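C protein alpha-antigen (Streptococcus agalactiae, PDB 1YWM) may play a role in both virulence and immunity as a cell-wall-anchored surface protein, represented here by its N-terminal domain. Local coordinates at residues Y42-D47 and Y121-L126; S91-I96 and I111-V116. One frame throughout, in Å; residues are numbered along the deposited sequence.

Contact 1: residues Y42-D47 and Y121-L126; sequences YIDLYD and YDSTTL
Asp44 and Ser123 meet through two hydrogen bonds, one to each carboxylate oxygen of the aspartate. Ser123 N donates a hydrogen bond to Asp44 OD1 at 2.8 Å, on the syn side and somewhat out of the carboxylate plane. Asp44 OD2 accepts from Ser123 OG at 2.6 Å through its syn lone pair. Asp44 OD1 also takes Tyr46 N at 3.1 Å, from the opposite face of the carboxylate. This last bond caps the helix that starts at Leu45. With CG anti to the backbone N (chi1 -175°), the carboxylate lies beside its own carbonyl carbon and faces Ser123.

A single parallel beta bridge pairs Asp44 with Tyr121. Tyr121 N donates to Ile43 O at 3.0 Å, and Leu45 N to Tyr121 O at 2.8 Å.

Aromatic packing adds to this. Asp44 CB sits over one face of the Tyr121 ring in a CH-pi contact, 3.8 Å from the centroid and offset toward the rim. The carboxylate is stacked on the ring, with the two planes 27° apart. The Tyr121 hydroxyl accepts from a water that also reaches Tyr42 O weakly. Thr124 OG1 lies at the edge of the Tyr46 ring, in its plane.

Asp122 forms an Asx turn, with OD1 accepting from Thr124 N and Thr124 OG1. Asp44 OD1 and Asp122 OD1 are 3.9 Å apart. Arg127 NE also hydrogen-bonds to Ser123 OG, and its positive charge may help balance the two carboxylates. The several donors on both probably offset their mutual repulsion, and Asp44 joins the end of strand 40-44 to the start of helix 124-137.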
loop_
_atom_site.group_PDB
_atom_site.type_symbol
_atom_site.label_atom_id
_atom_site.label_comp_id
_atom_site.label_asym_id
_atom_site.label_seq_id
_atom_site.Cartn_x
_atom_site.Cartn_y
_atom_site.Cartn_z
ATOM N N TYR A 42 6.072 3.424 -1.586
ATOM C CA TYR A 42 4.603 3.390 -1.596
ATOM C C TYR A 42 4.118 3.237 -0.188
ATOM O O TYR A 42 4.682 2.455 0.566
ATOM C CB TYR A 42 4.110 2.133 -2.322
ATOM C CG TYR A 42 4.424 2.123 -3.779
ATOM C CD1 TYR A 42 5.708 1.820 -4.234
ATOM C CD2 TYR A 42 3.429 2.389 -4.719
ATOM C CE1 TYR A 42 6.004 1.830 -5.600
ATOM C CE2 TYR A 42 3.711 2.362 -6.084
ATOM C CZ TYR A 42 4.992 2.095 -6.508
ATOM O OH TYR A 42 5.267 2.060 -7.860
ATOM N N ILE A 43 3.050 3.951 0.142
ATOM C CA ILE A 43 2.451 3.906 1.480
ATOM C C ILE A 43 0.936 3.865 1.308
ATOM O O ILE A 43 0.365 4.663 0.556
ATOM C CB ILE A 43 2.873 5.157 2.299
ATOM C CG1 ILE A 43 4.368 5.046 2.683
ATOM C CG2 ILE A 43 1.993 5.327 3.541
ATOM C CD1 ILE A 43 4.930 6.333 3.435
ATOM N N ASP A 44 0.312 2.912 1.989
ATOM C CA ASP A 44 -1.139 2.725 1.946
ATOM C C ASP A 44 -1.685 3.344 3.222
ATOM O O ASP A 44 -1.294 2.923 4.323
ATOM C CB ASP A 44 -1.419 1.214 1.915
ATOM C CG ASP A 44 -2.884 0.885 1.742
ATOM O OD1 ASP A 44 -3.769 1.787 1.801
ATOM O OD2 ASP A 44 -3.206 -0.286 1.528
ATOM N N LEU A 45 -2.539 4.354 3.090
ATOM C CA LEU A 45 -3.083 5.034 4.272
ATOM C C LEU A 45 -3.878 4.081 5.165
ATOM O O LEU A 45 -4.004 4.318 6.367
ATOM C CB LEU A 45 -3.943 6.220 3.873
ATOM C CG LEU A 45 -3.215 7.316 3.064
ATOM C CD1 LEU A 45 -4.140 8.465 2.776
ATOM C CD2 LEU A 45 -2.042 7.836 3.890
ATOM N N TYR A 46 -4.384 2.988 4.584
ATOM C CA TYR A 46 -5.019 1.946 5.412
ATOM C C TYR A 46 -4.045 1.463 6.491
ATOM O O TYR A 46 -4.411 1.345 7.688
ATOM C CB TYR A 46 -5.490 0.781 4.522
ATOM C CG TYR A 46 -6.012 -0.409 5.306
ATOM C CD1 TYR A 46 -5.205 -1.501 5.543
ATOM C CD2 TYR A 46 -7.328 -0.419 5.818
ATOM C CE1 TYR A 46 -5.673 -2.596 6.269
ATOM C CE2 TYR A 46 -7.818 -1.537 6.539
ATOM C CZ TYR A 46 -6.974 -2.607 6.752
ATOM O OH TYR A 46 -7.402 -3.713 7.448
ATOM N N ASP A 47 -2.812 1.195 6.056
ATOM C CA ASP A 47 -1.729 0.726 6.924
ATOM C C ASP A 47 -1.322 1.809 7.901
ATOM O O ASP A 47 -1.070 1.522 9.075
ATOM C CB ASP A 47 -0.500 0.307 6.116
ATOM C CG ASP A 47 -0.731 -0.908 5.247
ATOM O OD1 ASP A 47 0.168 -1.199 4.408
ATOM O OD2 ASP A 47 -1.744 -1.638 5.331
ATOM N N TYR A 121 -1.474 5.820 -1.496
ATOM C CA TYR A 121 -2.745 5.248 -1.938
ATOM C C TYR A 121 -3.526 4.843 -0.720
ATOM O O TYR A 121 -3.049 4.981 0.402
ATOM C CB TYR A 121 -2.496 4.081 -2.893
ATOM C CG TYR A 121 -1.848 2.821 -2.316
ATOM C CD1 TYR A 121 -0.474 2.761 -2.058
ATOM C CD2 TYR A 121 -2.608 1.667 -2.065
ATOM C CE1 TYR A 121 0.128 1.578 -1.562
ATOM C CE2 TYR A 121 -2.016 0.485 -1.569
ATOM C CZ TYR A 121 -0.657 0.443 -1.333
ATOM O OH TYR A 121 -0.044 -0.685 -0.847
ATOM N N ASP A 122 -4.752 4.376 -0.920
ATOM C CA ASP A 122 -5.571 4.019 0.224
ATOM C C ASP A 122 -6.451 2.867 -0.211
ATOM O O ASP A 122 -7.336 3.062 -1.055
ATOM C CB ASP A 122 -6.452 5.184 0.630
ATOM C CG ASP A 122 -7.121 4.961 1.951
ATOM O OD1 ASP A 122 -7.052 3.826 2.488
ATOM O OD2 ASP A 122 -7.681 5.884 2.561
ATOM N N SER A 123 -6.197 1.687 0.359
ATOM C CA SER A 123 -7.006 0.504 0.039
ATOM C C SER A 123 -8.268 0.373 0.952
ATOM O O SER A 123 -9.003 -0.609 0.853
ATOM C CB SER A 123 -6.152 -0.753 0.125
ATOM O OG SER A 123 -5.720 -0.973 1.461
ATOM N N THR A 124 -8.530 1.366 1.802
ATOM C CA THR A 124 -9.599 1.258 2.796
ATOM C C THR A 124 -10.976 0.896 2.195
ATOM O O THR A 124 -11.653 -0.033 2.674
ATOM C CB THR A 124 -9.698 2.540 3.655
ATOM O OG1 THR A 124 -8.499 2.682 4.453
ATOM C CG2 THR A 124 -10.815 2.394 4.704
ATOM N N THR A 125 -11.396 1.630 1.173
ATOM C CA THR A 125 -12.727 1.376 0.602
ATOM C C THR A 125 -12.774 0.034 -0.137
ATOM O O THR A 125 -13.768 -0.704 -0.052
ATOM C CB THR A 125 -13.116 2.509 -0.298
ATOM O OG1 THR A 125 -13.245 3.697 0.513
ATOM C CG2 THR A 125 -14.538 2.271 -0.843
ATOM N N LEU A 126 -11.713 -0.268 -0.888
ATOM C CA LEU A 126 -11.590 -1.587 -1.499
ATOM C C LEU A 126 -11.724 -2.677 -0.454
ATOM O O LEU A 126 -12.475 -3.652 -0.653
ATOM C CB LEU A 126 -10.263 -1.724 -2.255
ATOM C CG LEU A 126 -9.854 -3.085 -2.854
ATOM C CD1 LEU A 126 -10.901 -3.528 -3.908
ATOM C CD2 LEU A 126 -8.468 -2.919 -3.510
HETATM O O HOH W 1 2.351 -0.135 0.423
#

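Contact 2: residues S91-I96 and I111-V116; sequences SLTYNI and IDIVSV
Tyr94 and Val114 form a hydrogen-bonded pair in an antiparallel ladder. Tyr94 N reaches Val114 O and Val114 N reaches Tyr94 O, both at 2.9 Å. Leu92 and Val116 make the next such pair, with Val116 N 2.7 Å from Leu92 O. At the other end, Ile96 N donates to Asp112 O at 3.2 Å, and a water bridges Ile96 O and Asp112 O.

The tight face carries Leu92, Tyr94, Val114 and Val116, all buried. Val116 CG2 touches CE2 at the edge of the Tyr94 ring, at 4.1 Å. The Tyr94 hydroxyl bonds to Pro55 O. Strands 26-28 and 59-61 pack against this face. Near its end, Ile96 CG1 and CG2 lie against the carboxylate of Asp112. Those carboxylate oxygens are satisfied by His104, Ala25 N and Ser24.

The other face holds Thr93, Asn95, Ile113 and Ser115, and is more exposed. Its one close spot is between Asn95 and Ile113, which lie side by side with Asn95 OD1 3.1 Å from Ile113 CG2. Thr93 CG2 meets Ile113 CB at 4.1 Å. Packing is sparser toward Ser115, where Thr93 OG1 and Ser115 OG are 4.3 Å apart.

One greasy face and one mostly polar face suit a strand pair in a beta sandwich, here the fibronectin-like fold of this domain, whose second sheet, with strands 26-28 and 59-61, packs on the apolar side.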
loop_
_atom_site.group_PDB
_atom_site.type_symbol
_atom_site.label_atom_id
_atom_site.label_comp_id
_atom_site.label_asym_id
_atom_site.label_seq_id
_atom_site.Cartn_x
_atom_site.Cartn_y
_atom_site.Cartn_z
ATOM N N SER A 91 6.710 13.241 -2.057
ATOM C CA SER A 91 8.082 12.808 -1.906
ATOM C C SER A 91 8.334 12.458 -0.451
ATOM O O SER A 91 7.586 12.891 0.475
ATOM C CB SER A 91 9.067 13.893 -2.388
ATOM O OG SER A 91 9.123 14.953 -1.430
ATOM N N LEU A 92 9.349 11.617 -0.284
ATOM C CA LEU A 92 9.809 11.132 1.001
ATOM C C LEU A 92 11.319 11.405 1.005
ATOM O O LEU A 92 12.031 11.031 0.058
ATOM C CB LEU A 92 9.497 9.627 1.163
ATOM C CG LEU A 92 10.191 8.834 2.303
ATOM C CD1 LEU A 92 10.011 9.435 3.728
ATOM C CD2 LEU A 92 9.761 7.372 2.307
ATOM N N THR A 93 11.790 12.113 2.035
ATOM C CA THR A 93 13.214 12.431 2.130
ATOM C C THR A 93 13.704 12.037 3.507
ATOM O O THR A 93 13.005 12.266 4.461
ATOM C CB THR A 93 13.433 13.937 1.964
ATOM O OG1 THR A 93 12.970 14.344 0.670
ATOM C CG2 THR A 93 14.957 14.258 1.963
ATOM N N TYR A 94 14.907 11.466 3.580
ATOM C CA TYR A 94 15.528 11.177 4.846
ATOM C C TYR A 94 16.682 12.180 4.963
ATOM O O TYR A 94 17.583 12.201 4.129
ATOM C CB TYR A 94 16.050 9.755 4.850
ATOM C CG TYR A 94 14.925 8.746 4.786
ATOM C CD1 TYR A 94 14.290 8.314 5.955
ATOM C CD2 TYR A 94 14.451 8.296 3.552
ATOM C CE1 TYR A 94 13.221 7.370 5.906
ATOM C CE2 TYR A 94 13.380 7.365 3.483
ATOM C CZ TYR A 94 12.788 6.911 4.663
ATOM O OH TYR A 94 11.768 5.974 4.590
ATOM N N ASN A 95 16.613 13.016 5.976
ATOM C CA ASN A 95 17.718 13.928 6.287
ATOM C C ASN A 95 18.613 13.184 7.279
ATOM O O ASN A 95 18.129 12.707 8.282
ATOM C CB ASN A 95 17.140 15.230 6.884
ATOM C CG ASN A 95 16.359 16.054 5.820
ATOM O OD1 ASN A 95 16.720 16.046 4.652
ATOM N ND2 ASN A 95 15.273 16.716 6.230
ATOM N N ILE A 96 19.917 13.158 7.012
ATOM C CA ILE A 96 20.846 12.321 7.753
ATOM C C ILE A 96 21.701 13.259 8.641
ATOM O O ILE A 96 22.199 14.286 8.161
ATOM C CB ILE A 96 21.742 11.527 6.782
ATOM C CG1 ILE A 96 20.894 10.764 5.719
ATOM C CG2 ILE A 96 22.650 10.553 7.527
ATOM C CD1 ILE A 96 19.804 9.860 6.327
ATOM N N ILE A 111 25.302 17.986 1.379
ATOM C CA ILE A 111 24.525 17.539 2.541
ATOM C C ILE A 111 23.942 16.188 2.200
ATOM O O ILE A 111 23.454 16.000 1.078
ATOM C CB ILE A 111 23.397 18.545 2.861
ATOM C CG1 ILE A 111 23.958 19.944 3.210
ATOM C CG2 ILE A 111 22.517 18.040 3.998
ATOM C CD1 ILE A 111 24.538 20.011 4.587
ATOM N N ASP A 112 24.028 15.254 3.148
ATOM C CA ASP A 112 23.501 13.907 2.988
ATOM C C ASP A 112 21.984 13.884 3.153
ATOM O O ASP A 112 21.475 13.924 4.268
ATOM C CB ASP A 112 24.142 13.010 4.041
ATOM C CG ASP A 112 23.971 11.554 3.759
ATOM O OD1 ASP A 112 23.187 11.181 2.835
ATOM O OD2 ASP A 112 24.580 10.707 4.448
ATOM N N ILE A 113 21.252 13.863 2.037
ATOM C CA ILE A 113 19.823 13.598 2.109
ATOM C C ILE A 113 19.482 12.470 1.125
ATOM O O ILE A 113 20.151 12.297 0.097
ATOM C CB ILE A 113 18.972 14.865 1.812
ATOM C CG1 ILE A 113 19.101 15.347 0.360
ATOM C CG2 ILE A 113 19.279 15.999 2.828
ATOM C CD1 ILE A 113 18.039 16.457 0.001
ATOM N N VAL A 114 18.458 11.685 1.445
ATOM C CA VAL A 114 18.089 10.582 0.546
ATOM C C VAL A 114 16.666 10.841 0.112
ATOM O O VAL A 114 15.771 10.795 0.928
ATOM C CB VAL A 114 18.205 9.215 1.212
ATOM C CG1 VAL A 114 17.801 8.071 0.213
ATOM C CG2 VAL A 114 19.644 8.982 1.739
ATOM N N SER A 115 16.491 11.155 -1.171
ATOM C CA SER A 115 15.189 11.524 -1.724
ATOM C C SER A 115 14.598 10.316 -2.425
ATOM O O SER A 115 15.299 9.654 -3.191
ATOM C CB SER A 115 15.372 12.630 -2.766
ATOM O OG SER A 115 16.084 13.710 -2.202
ATOM N N VAL A 116 13.324 10.035 -2.152
ATOM C CA VAL A 116 12.625 8.885 -2.719
ATOM C C VAL A 116 11.280 9.361 -3.323
ATOM O O VAL A 116 10.512 10.052 -2.661
ATOM C CB VAL A 116 12.324 7.796 -1.615
ATOM C CG1 VAL A 116 12.021 6.481 -2.243
ATOM C CG2 VAL A 116 13.534 7.621 -0.618
HETATM O O HOH W 2 21.262 15.937 6.301
#

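In the fold
After strands 26-28 and 36-37, the chain runs through strand 40-44 into the short helix 45-49, the first half of contact 1. It then builds strands 59-61, 66-73 and 76-78 before reaching 88-97. Contact 2 closes the loop between 91-96 and 111-116. Strand 113-121 continues from there to Tyr121, where contact 1 closes a much longer loop. Contact 2 is therefore nested inside contact 1. Their centres are about 23 Å apart, but strand 113-121 serves both, pairing with 88-97 on one side and 40-44 on the other. Contact 2 lies within the sandwich. Contact 1 lies where the sandwich passes into the three-helix bundle, through helix 124-137.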